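Local coordinates for interferon-activable protein 202 (PDB 4LNQ), which binds double-stranded DNA without sequence specificity through its first HIN-200 domain and restrains AIM2 inflammasome activation, probably by sequestering cytosolic DNA, at residues K44-K49 with G75-N80; S111-L116 with F173-G178; K136-K141 with K155-I160; I149-D154 with L168-F173. One frame throughout, in Å; residues are numbered along the deposited sequence.

Contact 1: K44-K49 with G75-N80. Unlike the reference sequence in segment 44-49: K44 (reference Gln).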
# COMPACT_ATOMS: atom_id res chain seq x y z
N LYS A 44 37.46 3.16 -22.65
CA LYS A 44 36.32 2.99 -21.74
C LYS A 44 35.15 3.84 -22.20
O LYS A 44 35.37 4.93 -22.73
CB LYS A 44 36.75 3.43 -20.33
CG LYS A 44 35.72 3.19 -19.24
CD LYS A 44 36.20 3.77 -17.90
CE LYS A 44 35.26 3.40 -16.78
NZ LYS A 44 35.18 1.92 -16.59
N TYR A 45 33.92 3.37 -21.99
CA TYR A 45 32.76 4.26 -22.17
C TYR A 45 32.26 4.75 -20.80
O TYR A 45 32.46 4.08 -19.79
CB TYR A 45 31.64 3.58 -22.99
CG TYR A 45 30.82 2.56 -22.20
CD1 TYR A 45 29.76 2.96 -21.39
CD2 TYR A 45 31.14 1.21 -22.24
CE1 TYR A 45 29.03 2.03 -20.65
CE2 TYR A 45 30.42 0.28 -21.52
CZ TYR A 45 29.37 0.70 -20.72
OH TYR A 45 28.65 -0.22 -19.99
N TYR A 46 31.63 5.92 -20.79
CA TYR A 46 31.08 6.52 -19.58
C TYR A 46 29.63 6.92 -19.81
O TYR A 46 29.31 7.48 -20.87
CB TYR A 46 31.87 7.79 -19.22
CG TYR A 46 33.33 7.57 -18.89
CD1 TYR A 46 33.73 7.32 -17.57
CD2 TYR A 46 34.31 7.62 -19.87
CE1 TYR A 46 35.07 7.12 -17.25
CE2 TYR A 46 35.64 7.43 -19.56
CZ TYR A 46 36.02 7.19 -18.23
OH TYR A 46 37.34 6.99 -17.90
N ARG A 47 28.75 6.62 -18.84
CA ARG A 47 27.45 7.28 -18.74
C ARG A 47 27.68 8.67 -18.17
O ARG A 47 28.56 8.86 -17.31
CB ARG A 47 26.52 6.52 -17.79
CG ARG A 47 26.33 5.06 -18.13
CD ARG A 47 25.44 4.81 -19.33
NE ARG A 47 25.23 3.37 -19.49
CZ ARG A 47 25.28 2.72 -20.65
NH1 ARG A 47 25.51 3.38 -21.78
NH2 ARG A 47 25.10 1.41 -20.67
N VAL A 48 26.91 9.65 -18.64
CA VAL A 48 27.15 11.04 -18.24
C VAL A 48 25.84 11.72 -17.94
O VAL A 48 24.89 11.57 -18.71
CB VAL A 48 27.85 11.83 -19.35
CG1 VAL A 48 28.18 13.26 -18.87
CG2 VAL A 48 29.10 11.11 -19.82
N LYS A 49 25.78 12.45 -16.83
CA LYS A 49 24.60 13.24 -16.52
C LYS A 49 24.98 14.70 -16.72
O LYS A 49 25.93 15.19 -16.09
CB LYS A 49 24.13 13.00 -15.08
CG LYS A 49 23.58 11.58 -14.81
CD LYS A 49 23.14 11.41 -13.35
CE LYS A 49 22.76 9.95 -13.03
NZ LYS A 49 22.13 9.84 -11.67
N GLY A 75 31.84 5.94 -11.32
CA GLY A 75 32.00 5.68 -12.74
C GLY A 75 31.02 6.43 -13.61
O GLY A 75 31.17 6.46 -14.84
N ILE A 76 30.01 7.03 -12.99
CA ILE A 76 29.03 7.84 -13.72
C ILE A 76 29.53 9.28 -13.65
O ILE A 76 29.80 9.78 -12.56
CB ILE A 76 27.63 7.77 -13.07
CG1 ILE A 76 27.15 6.32 -12.92
CG2 ILE A 76 26.62 8.63 -13.86
CD1 ILE A 76 27.02 5.57 -14.23
N LEU A 77 29.67 9.95 -14.79
CA LEU A 77 30.20 11.31 -14.78
C LEU A 77 29.08 12.33 -14.63
O LEU A 77 27.96 12.11 -15.08
CB LEU A 77 31.01 11.60 -16.04
CG LEU A 77 32.09 10.57 -16.34
CD1 LEU A 77 32.95 11.02 -17.53
CD2 LEU A 77 32.93 10.34 -15.08
N GLU A 78 29.37 13.44 -13.95
CA GLU A 78 28.42 14.52 -13.85
C GLU A 78 29.07 15.78 -14.39
O GLU A 78 30.19 16.11 -14.02
CB GLU A 78 27.97 14.76 -12.39
CG GLU A 78 27.46 16.19 -12.15
CD GLU A 78 26.93 16.39 -10.74
OE1 GLU A 78 26.66 15.37 -10.06
OE2 GLU A 78 26.76 17.56 -10.31
N ILE A 79 28.36 16.46 -15.28
CA ILE A 79 28.84 17.71 -15.84
C ILE A 79 27.86 18.79 -15.45
O ILE A 79 26.72 18.81 -15.90
CB ILE A 79 28.97 17.66 -17.36
CG1 ILE A 79 30.04 16.62 -17.74
CG2 ILE A 79 29.32 19.05 -17.92
CD1 ILE A 79 30.27 16.46 -19.23
N ASN A 80 28.32 19.69 -14.60
CA ASN A 80 27.44 20.75 -14.16
C ASN A 80 28.03 22.12 -14.45
O ASN A 80 29.00 22.23 -15.20
CB ASN A 80 27.02 20.57 -12.70
CG ASN A 80 28.18 20.68 -11.72
OD1 ASN A 80 29.09 21.50 -11.89
ND2 ASN A 80 28.14 19.86 -10.67
O HOH W 1 29.74 5.04 -16.67
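L77 is gripped through its backbone by two residues of the parallel strand 45-49: its N donates to R47 O at 3.0 Å and its O accepts from K49 N at 2.8 Å. I79 N then binds K49 O, with an N-H...O angle of 171°. Both faces pack closely around this bonded part. On one, V48 CG1, anti to its own N (chi1 -176°), touches I79 CD1 at 3.8 Å, and L77 CD1 comes within 3.7 Å of Y46 CG. On the other, I76 CD1 rests against R47 CB, and K49 runs extended past I76 CG2; hydrogen bonds to H189 ND1 and S172 OG satisfy its buried ammonium. Toward G75 the pairing is looser and partly exposed: G75 O lies at the edge of the Y46 ring, and a water accepts from R47 N and donates to G75 O at 2.7 Å. Direct bonds thus fix the parallel register in the first OB fold, the water serves both polar atoms where the strands diverge, and K49 carries its charge to the other half of the domain.

Contact 2: S111-L116 with F173-G178. With nucleotides of chain C.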
# COMPACT_ATOMS: atom_id res chain seq x y z
N SER A 111 18.63 -11.21 -15.51
CA SER A 111 19.17 -12.13 -14.51
C SER A 111 20.51 -11.64 -13.96
O SER A 111 20.83 -11.87 -12.79
CB SER A 111 19.38 -13.51 -15.13
OG SER A 111 20.26 -13.42 -16.24
N LYS A 112 21.30 -10.98 -14.81
CA LYS A 112 22.59 -10.43 -14.41
C LYS A 112 22.44 -9.12 -13.64
O LYS A 112 23.15 -8.85 -12.66
CB LYS A 112 23.47 -10.20 -15.65
CG LYS A 112 24.03 -11.48 -16.24
CD LYS A 112 25.11 -12.08 -15.34
CE LYS A 112 25.80 -13.28 -16.01
NZ LYS A 112 27.03 -13.71 -15.28
N ILE A 113 21.49 -8.31 -14.08
CA ILE A 113 21.18 -7.08 -13.37
C ILE A 113 20.86 -7.43 -11.92
O ILE A 113 21.36 -6.79 -11.00
CB ILE A 113 20.00 -6.37 -14.04
CG1 ILE A 113 20.45 -5.84 -15.41
CG2 ILE A 113 19.50 -5.22 -13.18
CD1 ILE A 113 19.33 -5.28 -16.25
N LYS A 114 20.10 -8.50 -11.72
CA LYS A 114 19.65 -8.87 -10.37
C LYS A 114 20.81 -9.25 -9.43
O LYS A 114 20.63 -9.30 -8.22
CB LYS A 114 18.61 -10.00 -10.45
CG LYS A 114 17.25 -9.56 -11.00
CD LYS A 114 16.30 -10.76 -11.07
CE LYS A 114 14.88 -10.36 -11.46
NZ LYS A 114 13.94 -11.55 -11.63
N GLU A 115 21.99 -9.51 -9.98
CA GLU A 115 23.15 -9.93 -9.19
C GLU A 115 23.99 -8.74 -8.72
O GLU A 115 24.93 -8.88 -7.93
CB GLU A 115 24.05 -10.86 -10.02
CG GLU A 115 23.34 -12.09 -10.55
CD GLU A 115 24.22 -12.92 -11.46
OE1 GLU A 115 25.19 -12.36 -12.03
OE2 GLU A 115 23.95 -14.13 -11.61
N LEU A 116 23.68 -7.56 -9.24
CA LEU A 116 24.42 -6.36 -8.89
C LEU A 116 24.06 -5.88 -7.48
O LEU A 116 23.13 -6.38 -6.86
CB LEU A 116 24.15 -5.27 -9.92
CG LEU A 116 24.58 -5.70 -11.32
CD1 LEU A 116 24.11 -4.68 -12.35
CD2 LEU A 116 26.09 -5.88 -11.37
N PHE A 173 18.09 4.18 -13.61
CA PHE A 173 17.20 3.60 -12.60
C PHE A 173 18.01 2.92 -11.51
O PHE A 173 19.15 2.53 -11.73
CB PHE A 173 16.24 2.60 -13.25
CG PHE A 173 14.98 3.23 -13.76
CD1 PHE A 173 15.02 4.06 -14.87
CD2 PHE A 173 13.76 3.01 -13.12
CE1 PHE A 173 13.86 4.66 -15.36
CE2 PHE A 173 12.61 3.61 -13.58
CZ PHE A 173 12.66 4.44 -14.72
N HIS A 174 17.41 2.76 -10.32
CA HIS A 174 18.14 2.23 -9.19
C HIS A 174 17.70 0.79 -8.93
O HIS A 174 16.52 0.53 -8.80
CB HIS A 174 17.85 3.05 -7.93
CG HIS A 174 18.38 4.44 -7.98
ND1 HIS A 174 19.15 4.99 -6.96
CD2 HIS A 174 18.26 5.42 -8.92
CE1 HIS A 174 19.48 6.23 -7.28
NE2 HIS A 174 18.95 6.51 -8.46
N LEU A 175 18.66 -0.12 -8.87
CA LEU A 175 18.37 -1.48 -8.43
C LEU A 175 18.07 -1.51 -6.91
O LEU A 175 18.86 -1.04 -6.08
CB LEU A 175 19.54 -2.40 -8.74
CG LEU A 175 19.39 -3.86 -8.29
CD1 LEU A 175 18.18 -4.53 -8.97
CD2 LEU A 175 20.67 -4.65 -8.54
N ARG A 176 16.92 -2.07 -6.57
CA ARG A 176 16.61 -2.33 -5.17
C ARG A 176 16.42 -3.83 -5.04
O ARG A 176 15.56 -4.39 -5.70
CB ARG A 176 15.35 -1.60 -4.76
CG ARG A 176 15.43 -0.10 -4.97
CD ARG A 176 14.35 0.62 -4.18
NE ARG A 176 14.48 2.07 -4.23
CZ ARG A 176 13.59 2.90 -3.70
NH1 ARG A 176 12.54 2.40 -3.06
NH2 ARG A 176 13.76 4.21 -3.78
N LYS A 177 17.23 -4.47 -4.22
CA LYS A 177 17.20 -5.92 -4.14
C LYS A 177 16.13 -6.37 -3.15
O LYS A 177 15.66 -7.52 -3.18
CB LYS A 177 18.58 -6.45 -3.73
CG LYS A 177 19.68 -5.97 -4.67
CD LYS A 177 20.25 -7.11 -5.49
CE LYS A 177 21.34 -7.82 -4.72
NZ LYS A 177 22.29 -8.47 -5.65
N GLY A 178 15.73 -5.42 -2.31
CA GLY A 178 14.81 -5.69 -1.24
C GLY A 178 15.35 -6.81 -0.39
O GLY A 178 16.27 -6.63 0.40
P DA C 6 18.01 3.41 -3.97
OP1 DA C 6 19.32 3.77 -4.54
OP2 DA C 6 16.82 3.43 -4.89
O5' DA C 6 18.11 1.99 -3.26
C5' DA C 6 19.17 1.87 -2.29
C4' DA C 6 18.75 1.02 -1.10
O4' DA C 6 18.02 1.84 -0.15
C3' DA C 6 17.87 -0.20 -1.40
O3' DA C 6 18.32 -1.22 -0.50
C2' DA C 6 16.46 0.32 -1.09
C1' DA C 6 16.75 1.25 0.08
N9 DA C 6 15.81 2.35 0.29
C8 DA C 6 15.29 3.22 -0.65
N7 DA C 6 14.49 4.12 -0.14
C5 DA C 6 14.47 3.83 1.22
C6 DA C 6 13.82 4.43 2.32
N6 DA C 6 13.01 5.49 2.21
N1 DA C 6 14.01 3.88 3.54
C2 DA C 6 14.83 2.82 3.65
N3 DA C 6 15.51 2.17 2.70
C4 DA C 6 15.28 2.74 1.50
P DA C 7 17.80 -2.72 -0.67
OP1 DA C 7 18.98 -3.59 -0.84
OP2 DA C 7 16.72 -2.73 -1.68
O5' DA C 7 17.16 -3.03 0.76
C5' DA C 7 17.90 -2.75 1.95
C4' DA C 7 16.99 -2.80 3.16
O4' DA C 7 16.14 -1.63 3.18
C3' DA C 7 16.06 -4.02 3.22
O3' DA C 7 16.09 -4.47 4.57
C2' DA C 7 14.71 -3.45 2.83
C1' DA C 7 14.78 -2.02 3.33
N9 DA C 7 13.96 -1.07 2.59
C8 DA C 7 13.89 -0.90 1.23
N7 DA C 7 13.07 0.05 0.85
C5 DA C 7 12.57 0.55 2.04
C6 DA C 7 11.65 1.57 2.33
N6 DA C 7 11.05 2.31 1.39
N1 DA C 7 11.37 1.81 3.63
C2 DA C 7 11.97 1.08 4.56
N3 DA C 7 12.85 0.09 4.42
C4 DA C 7 13.11 -0.13 3.12
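K177 reaches from the end of strand 173-176 to the turn that follows helix 110-113. CB lies 4.1 Å from OP1 of DA7 of chain C, and CG stands at a similar distance from L116 O. Bends at chi2 (-111°) and chi3 (-85°) then lead CD between the carbonyls, 3.3 Å from L116 O and somewhat farther from K114 O. CE stays close to L116 O (3.1 Å), and NZ donates to both oxygens, at 2.6 Å to L116 O and 3.2 Å to K114 O, in each case tilted out of the carbonyl plane. The I113-L116 type I turn presents this pair of acceptors. L175 CD2 packs on L116 CB at 3.8 Å and also lies close to I113 O. H174 and R176 of the strand, and G178 just after it, serve the DNA: H174 ND1 donates in its ring plane to OP1 of DA6 of chain C at 2.7 Å, R176 NE holds OP2 of that nucleotide at 2.8 Å while its C8 lies over the guanidinium face, and G178 N binds DA7 OP2. The K177 ammonium thus ties the turn to the strand, while imidazole, guanidinium and backbone amide bind phosphates, consistent with binding that does not read sequence.

Contact 3: K136-K141 with K155-I160. Unlike the reference sequence in segment 155-160: E156 (reference Lys). With nucleotides of chain D.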
# COMPACT_ATOMS: atom_id res chain seq x y z
N LYS A 136 -0.02 7.07 -7.67
CA LYS A 136 1.27 7.59 -7.21
C LYS A 136 2.46 6.99 -7.94
O LYS A 136 3.61 7.35 -7.66
CB LYS A 136 1.44 7.39 -5.70
CG LYS A 136 0.26 7.85 -4.89
CD LYS A 136 0.04 9.34 -5.04
CE LYS A 136 -0.64 9.90 -3.80
NZ LYS A 136 -1.82 9.08 -3.39
N SER A 137 2.20 6.10 -8.88
CA SER A 137 3.29 5.47 -9.62
C SER A 137 2.82 4.87 -10.94
O SER A 137 1.64 4.63 -11.12
CB SER A 137 3.91 4.34 -8.78
OG SER A 137 3.04 3.22 -8.73
N ILE A 138 3.76 4.65 -11.84
CA ILE A 138 3.51 3.80 -12.99
C ILE A 138 4.45 2.62 -12.89
O ILE A 138 5.65 2.79 -12.65
CB ILE A 138 3.78 4.53 -14.33
CG1 ILE A 138 2.79 5.68 -14.53
CG2 ILE A 138 3.67 3.54 -15.48
CD1 ILE A 138 2.91 6.34 -15.92
N THR A 139 3.93 1.41 -13.06
CA THR A 139 4.81 0.25 -13.04
C THR A 139 4.83 -0.45 -14.38
O THR A 139 3.85 -0.43 -15.13
CB THR A 139 4.43 -0.76 -11.93
OG1 THR A 139 3.07 -1.18 -12.09
CG2 THR A 139 4.60 -0.12 -10.54
N PHE A 140 5.96 -1.07 -14.68
CA PHE A 140 6.14 -1.87 -15.88
C PHE A 140 6.67 -3.23 -15.49
O PHE A 140 7.54 -3.33 -14.63
CB PHE A 140 7.21 -1.25 -16.76
CG PHE A 140 6.81 0.05 -17.37
CD1 PHE A 140 6.15 0.07 -18.59
CD2 PHE A 140 7.11 1.24 -16.74
CE1 PHE A 140 5.79 1.28 -19.17
CE2 PHE A 140 6.75 2.44 -17.31
CZ PHE A 140 6.09 2.46 -18.52
N LYS A 141 6.17 -4.28 -16.13
CA LYS A 141 6.89 -5.55 -16.11
C LYS A 141 7.74 -5.63 -17.38
O LYS A 141 7.19 -5.68 -18.48
CB LYS A 141 5.93 -6.74 -16.04
CG LYS A 141 6.61 -8.09 -16.18
CD LYS A 141 6.57 -8.89 -14.89
CE LYS A 141 5.66 -10.11 -15.00
NZ LYS A 141 6.16 -11.13 -15.98
N LYS A 155 7.47 9.26 -10.02
CA LYS A 155 7.59 10.70 -10.24
C LYS A 155 6.46 11.23 -11.13
O LYS A 155 5.45 10.55 -11.34
CB LYS A 155 8.95 11.00 -10.86
CG LYS A 155 10.10 10.35 -10.10
CD LYS A 155 11.47 10.64 -10.76
CE LYS A 155 11.95 12.04 -10.44
NZ LYS A 155 13.39 12.25 -10.77
N GLU A 156 6.64 12.44 -11.66
CA GLU A 156 5.62 13.06 -12.52
C GLU A 156 5.32 12.16 -13.73
O GLU A 156 6.23 11.61 -14.35
CB GLU A 156 6.07 14.45 -12.96
CG GLU A 156 5.24 15.06 -14.08
CD GLU A 156 3.81 15.36 -13.66
OE1 GLU A 156 2.88 14.61 -14.06
OE2 GLU A 156 3.61 16.35 -12.93
N GLN A 157 4.04 11.98 -14.04
CA GLN A 157 3.66 11.05 -15.11
C GLN A 157 3.33 11.75 -16.42
O GLN A 157 3.31 11.11 -17.46
CB GLN A 157 2.44 10.22 -14.67
CG GLN A 157 2.67 9.43 -13.39
CD GLN A 157 1.51 8.51 -13.02
OE1 GLN A 157 0.57 8.30 -13.81
NE2 GLN A 157 1.58 7.95 -11.81
N HIS A 158 3.04 13.05 -16.36
CA HIS A 158 2.49 13.78 -17.52
C HIS A 158 3.33 13.70 -18.80
O HIS A 158 2.79 13.66 -19.91
CB HIS A 158 2.24 15.26 -17.16
CG HIS A 158 1.53 16.03 -18.24
ND1 HIS A 158 2.19 16.84 -19.14
CD2 HIS A 158 0.21 16.14 -18.53
CE1 HIS A 158 1.31 17.41 -19.95
NE2 HIS A 158 0.10 17.00 -19.60
N ASN A 159 4.65 13.69 -18.65
CA ASN A 159 5.55 13.89 -19.79
C ASN A 159 6.21 12.61 -20.31
O ASN A 159 7.06 12.66 -21.21
CB ASN A 159 6.60 14.94 -19.45
CG ASN A 159 5.99 16.30 -19.21
OD1 ASN A 159 5.25 16.82 -20.05
ND2 ASN A 159 6.28 16.88 -18.05
N ILE A 160 5.82 11.48 -19.75
CA ILE A 160 6.33 10.22 -20.25
C ILE A 160 5.78 9.98 -21.66
O ILE A 160 4.56 9.98 -21.88
CB ILE A 160 5.96 9.06 -19.31
CG1 ILE A 160 6.51 9.33 -17.91
CG2 ILE A 160 6.48 7.73 -19.86
CD1 ILE A 160 6.36 8.17 -16.94
P DC D 12 0.39 3.76 -5.75
OP1 DC D 12 -0.75 4.61 -6.17
OP2 DC D 12 1.64 3.76 -6.56
O5' DC D 12 0.75 4.13 -4.25
C5' DC D 12 -0.23 3.96 -3.20
C4' DC D 12 0.44 4.05 -1.85
O4' DC D 12 1.19 2.85 -1.60
C3' DC D 12 1.42 5.22 -1.70
O3' DC D 12 0.87 6.17 -0.79
C2' DC D 12 2.70 4.58 -1.17
C1' DC D 12 2.29 3.17 -0.78
N1 DC D 12 3.32 2.15 -0.99
C2 DC D 12 3.80 1.44 0.11
O2 DC D 12 3.35 1.70 1.24
N3 DC D 12 4.74 0.48 -0.07
C4 DC D 12 5.20 0.23 -1.30
N4 DC D 12 6.13 -0.72 -1.44
C5 DC D 12 4.72 0.94 -2.44
C6 DC D 12 3.79 1.88 -2.24
P DT D 11 1.82 -2.23 -8.75
OP1 DT D 11 1.50 -1.52 -10.01
OP2 DT D 11 3.20 -2.72 -8.50
O5' DT D 11 1.38 -1.30 -7.54
C5' DT D 11 -0.01 -0.95 -7.35
C4' DT D 11 -0.18 -0.09 -6.13
O4' DT D 11 0.14 -0.85 -4.94
C3' DT D 11 0.69 1.17 -6.08
O3' DT D 11 -0.13 2.26 -5.63
C2' DT D 11 1.76 0.82 -5.06
C1' DT D 11 1.01 -0.10 -4.11
N1 DT D 11 1.86 -1.05 -3.37
C2 DT D 11 1.81 -1.03 -2.00
O2 DT D 11 1.13 -0.24 -1.37
N3 DT D 11 2.61 -1.96 -1.38
C4 DT D 11 3.43 -2.89 -1.99
O4 DT D 11 4.09 -3.67 -1.31
C5 DT D 11 3.42 -2.87 -3.44
C7 DT D 11 4.27 -3.85 -4.18
C6 DT D 11 2.64 -1.97 -4.05
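The carboxamide of Q157 has I138 CG1 over one face, almost above CD at 3.5 Å, while its NE2 end reaches the backbone of S137. CG of Q157 sits beside its own N (chi1 -58°), and the chain beyond is extended, which carries the amide across the isoleucine. NE2 donates to N134 O, in the hairpin loop before K136, so the amide has a polar anchor as well as an apolar bed. Farther along I138, CD1 meets I160 CD1 at 4.0 Å; I160 closes the type I turn that starts at Q157. Residues on either side of I138 in sequence bind DNA. S137 OG, set between its backbone N and carbonyl carbon (chi1 73°), donates to OP2 of DC12 of chain D at 2.6 Å, and K136 N binds OP1 of the same phosphate at 3.0 Å. T139 OG1 donates to OP1 of DT11 of chain D at 2.6 Å. S137 OG is also bonded to N134 ND2. I138 therefore faces an apolar and amide surface of the protein, whereas two hydroxyls and a backbone amide meet successive phosphates of one DNA strand, a grip on the backbone and not on the bases that suits sequence-independent binding.

Contact 4: I149-D154 with L168-F173. With nucleotides of chain D.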
# COMPACT_ATOMS: atom_id res chain seq x y z
N ILE A 149 11.47 -8.42 -14.53
CA ILE A 149 11.60 -7.61 -13.34
C ILE A 149 10.62 -6.44 -13.39
O ILE A 149 10.23 -6.01 -14.47
CB ILE A 149 13.06 -7.11 -13.13
CG1 ILE A 149 13.23 -6.51 -11.73
CG2 ILE A 149 13.48 -6.13 -14.24
CD1 ILE A 149 14.66 -6.10 -11.38
N LYS A 150 10.21 -5.95 -12.23
CA LYS A 150 9.34 -4.78 -12.15
C LYS A 150 10.12 -3.47 -12.18
O LYS A 150 11.16 -3.32 -11.53
CB LYS A 150 8.48 -4.82 -10.89
CG LYS A 150 7.34 -3.78 -10.85
CD LYS A 150 6.82 -3.54 -9.41
CE LYS A 150 6.36 -4.81 -8.71
NZ LYS A 150 4.93 -5.14 -8.97
N VAL A 151 9.62 -2.52 -12.97
CA VAL A 151 10.17 -1.17 -13.00
C VAL A 151 9.15 -0.24 -12.35
O VAL A 151 7.97 -0.28 -12.70
CB VAL A 151 10.38 -0.70 -14.45
CG1 VAL A 151 10.87 0.74 -14.47
CG2 VAL A 151 11.35 -1.62 -15.19
N VAL A 152 9.59 0.58 -11.40
CA VAL A 152 8.70 1.48 -10.67
C VAL A 152 9.10 2.94 -10.90
O VAL A 152 10.23 3.34 -10.60
CB VAL A 152 8.73 1.20 -9.15
CG1 VAL A 152 7.89 2.26 -8.38
CG2 VAL A 152 8.25 -0.24 -8.84
N TRP A 153 8.17 3.72 -11.43
CA TRP A 153 8.38 5.15 -11.61
C TRP A 153 7.40 5.84 -10.70
O TRP A 153 6.20 5.69 -10.86
CB TRP A 153 8.08 5.51 -13.06
CG TRP A 153 8.11 6.99 -13.37
CD1 TRP A 153 7.07 7.87 -13.30
CD2 TRP A 153 9.24 7.74 -13.85
NE1 TRP A 153 7.48 9.13 -13.71
CE2 TRP A 153 8.81 9.07 -14.05
CE3 TRP A 153 10.58 7.42 -14.13
CZ2 TRP A 153 9.67 10.09 -14.51
CZ3 TRP A 153 11.43 8.43 -14.60
CH2 TRP A 153 10.97 9.74 -14.78
N ASP A 154 7.90 6.61 -9.73
CA ASP A 154 6.98 7.24 -8.77
C ASP A 154 7.00 8.76 -8.88
O ASP A 154 6.59 9.46 -7.96
CB ASP A 154 7.28 6.77 -7.34
CG ASP A 154 8.57 7.36 -6.77
OD1 ASP A 154 9.40 7.87 -7.56
OD2 ASP A 154 8.75 7.32 -5.53
N LEU A 168 11.03 -0.37 -23.91
CA LEU A 168 11.16 0.66 -22.88
C LEU A 168 12.64 1.01 -22.69
O LEU A 168 13.46 0.11 -22.48
CB LEU A 168 10.55 0.16 -21.57
CG LEU A 168 10.47 1.16 -20.42
CD1 LEU A 168 9.54 2.31 -20.79
CD2 LEU A 168 10.03 0.49 -19.11
N GLN A 169 12.98 2.29 -22.82
CA GLN A 169 14.34 2.76 -22.57
C GLN A 169 14.45 3.34 -21.16
O GLN A 169 13.70 4.24 -20.78
CB GLN A 169 14.78 3.84 -23.57
CG GLN A 169 14.37 3.57 -25.00
CD GLN A 169 14.99 4.57 -25.97
OE1 GLN A 169 14.30 5.13 -26.83
NE2 GLN A 169 16.31 4.77 -25.85
N LEU A 170 15.40 2.81 -20.41
CA LEU A 170 15.58 3.20 -19.02
C LEU A 170 16.94 3.88 -18.88
O LEU A 170 17.94 3.36 -19.36
CB LEU A 170 15.59 1.95 -18.15
CG LEU A 170 14.33 1.50 -17.45
CD1 LEU A 170 13.14 1.84 -18.29
CD2 LEU A 170 14.40 0.02 -17.14
N PHE A 171 16.96 5.01 -18.19
CA PHE A 171 18.22 5.69 -17.88
C PHE A 171 18.30 5.95 -16.39
O PHE A 171 17.37 6.52 -15.79
CB PHE A 171 18.31 7.03 -18.59
CG PHE A 171 18.26 6.93 -20.09
CD1 PHE A 171 17.05 6.76 -20.75
CD2 PHE A 171 19.42 7.08 -20.84
CE1 PHE A 171 17.00 6.70 -22.14
CE2 PHE A 171 19.40 7.02 -22.23
CZ PHE A 171 18.19 6.83 -22.89
N SER A 172 19.41 5.55 -15.78
CA SER A 172 19.68 5.85 -14.38
C SER A 172 18.54 5.41 -13.45
O SER A 172 18.08 6.18 -12.60
CB SER A 172 19.96 7.35 -14.21
OG SER A 172 20.49 7.62 -12.92
N PHE A 173 18.09 4.18 -13.61
CA PHE A 173 17.20 3.60 -12.60
C PHE A 173 18.01 2.92 -11.51
O PHE A 173 19.15 2.53 -11.73
CB PHE A 173 16.24 2.60 -13.25
CG PHE A 173 14.98 3.23 -13.76
CD1 PHE A 173 15.02 4.06 -14.87
CD2 PHE A 173 13.76 3.01 -13.12
CE1 PHE A 173 13.86 4.66 -15.36
CE2 PHE A 173 12.61 3.61 -13.58
CZ PHE A 173 12.66 4.44 -14.72
P DT D 11 1.82 -2.23 -8.75
OP1 DT D 11 1.50 -1.52 -10.01
OP2 DT D 11 3.20 -2.72 -8.50
O5' DT D 11 1.38 -1.30 -7.54
C5' DT D 11 -0.01 -0.95 -7.35
C4' DT D 11 -0.18 -0.09 -6.13
O4' DT D 11 0.14 -0.85 -4.94
C3' DT D 11 0.69 1.17 -6.08
O3' DT D 11 -0.13 2.26 -5.63
C2' DT D 11 1.76 0.82 -5.06
C1' DT D 11 1.01 -0.10 -4.11
N1 DT D 11 1.86 -1.05 -3.37
C2 DT D 11 1.81 -1.03 -2.00
O2 DT D 11 1.13 -0.24 -1.37
N3 DT D 11 2.61 -1.96 -1.38
C4 DT D 11 3.43 -2.89 -1.99
O4 DT D 11 4.09 -3.67 -1.31
C5 DT D 11 3.42 -2.87 -3.44
C7 DT D 11 4.27 -3.85 -4.18
C6 DT D 11 2.64 -1.97 -4.05
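V151 points its two methyl groups at different partners on segment 168-173. CG1, anti to the backbone N (chi1 177°), meets F173 CE2 at 3.5 Å, while CG2 comes tip to tip with L170 CD2 at 4.0 Å. F173 CZ approaches the rim of the W153 indole in its plane, 3.7 Å from CE3, and the two side chains cross at about a right angle. V152 O lies at the edge of the phenyl ring, near its plane, and L170 CG stands 3.7 Å above one of the ring's faces, offset toward the rim. No hydrogen bond joins the segments; the contact rests mainly on apolar side chains. In the next shell, I192 of strand 191-194 touches W153, L170 and F173, and W153 NE1 is fixed by E156 O. Strand 149-153 is held by backbone bonds of V151 to F140 and of V152 to L184. S172 and F173 both face I122 in a G1 beta bulge, where the chain turns a corner before F173, whose ring packs against V151. The bend of strand 168-176 round an apolar core, with strand 148-153 holding OP2 of DT11 of chain D on its outer side through K150 NZ (3.0 Å), is in keeping with the second of the two OB folds of a HIN-200 domain.

Overall arrangement
Contact 1 comes first along the chain and belongs to the first OB fold; contacts 2, 3 and 4 all reach the sheet of the second. Contacts 3 and 4 are close, with centres about 9 Å apart, and their segments alternate in sequence, strands 138-143 and 148-153 being neighbours. Contact 4 shares F173 and strand 168-176 with contact 2, about 11 Å away between centres, and falls within the sequence that contact 2 spans. Contact 1 lies about 19 Å from contact 4 between centres, yet K49 NZ meets S172 OG and so links the two folds. Contact 2 carries one DNA strand, contacts 3 and 4 the other, in line with recognition of both strands by this domain.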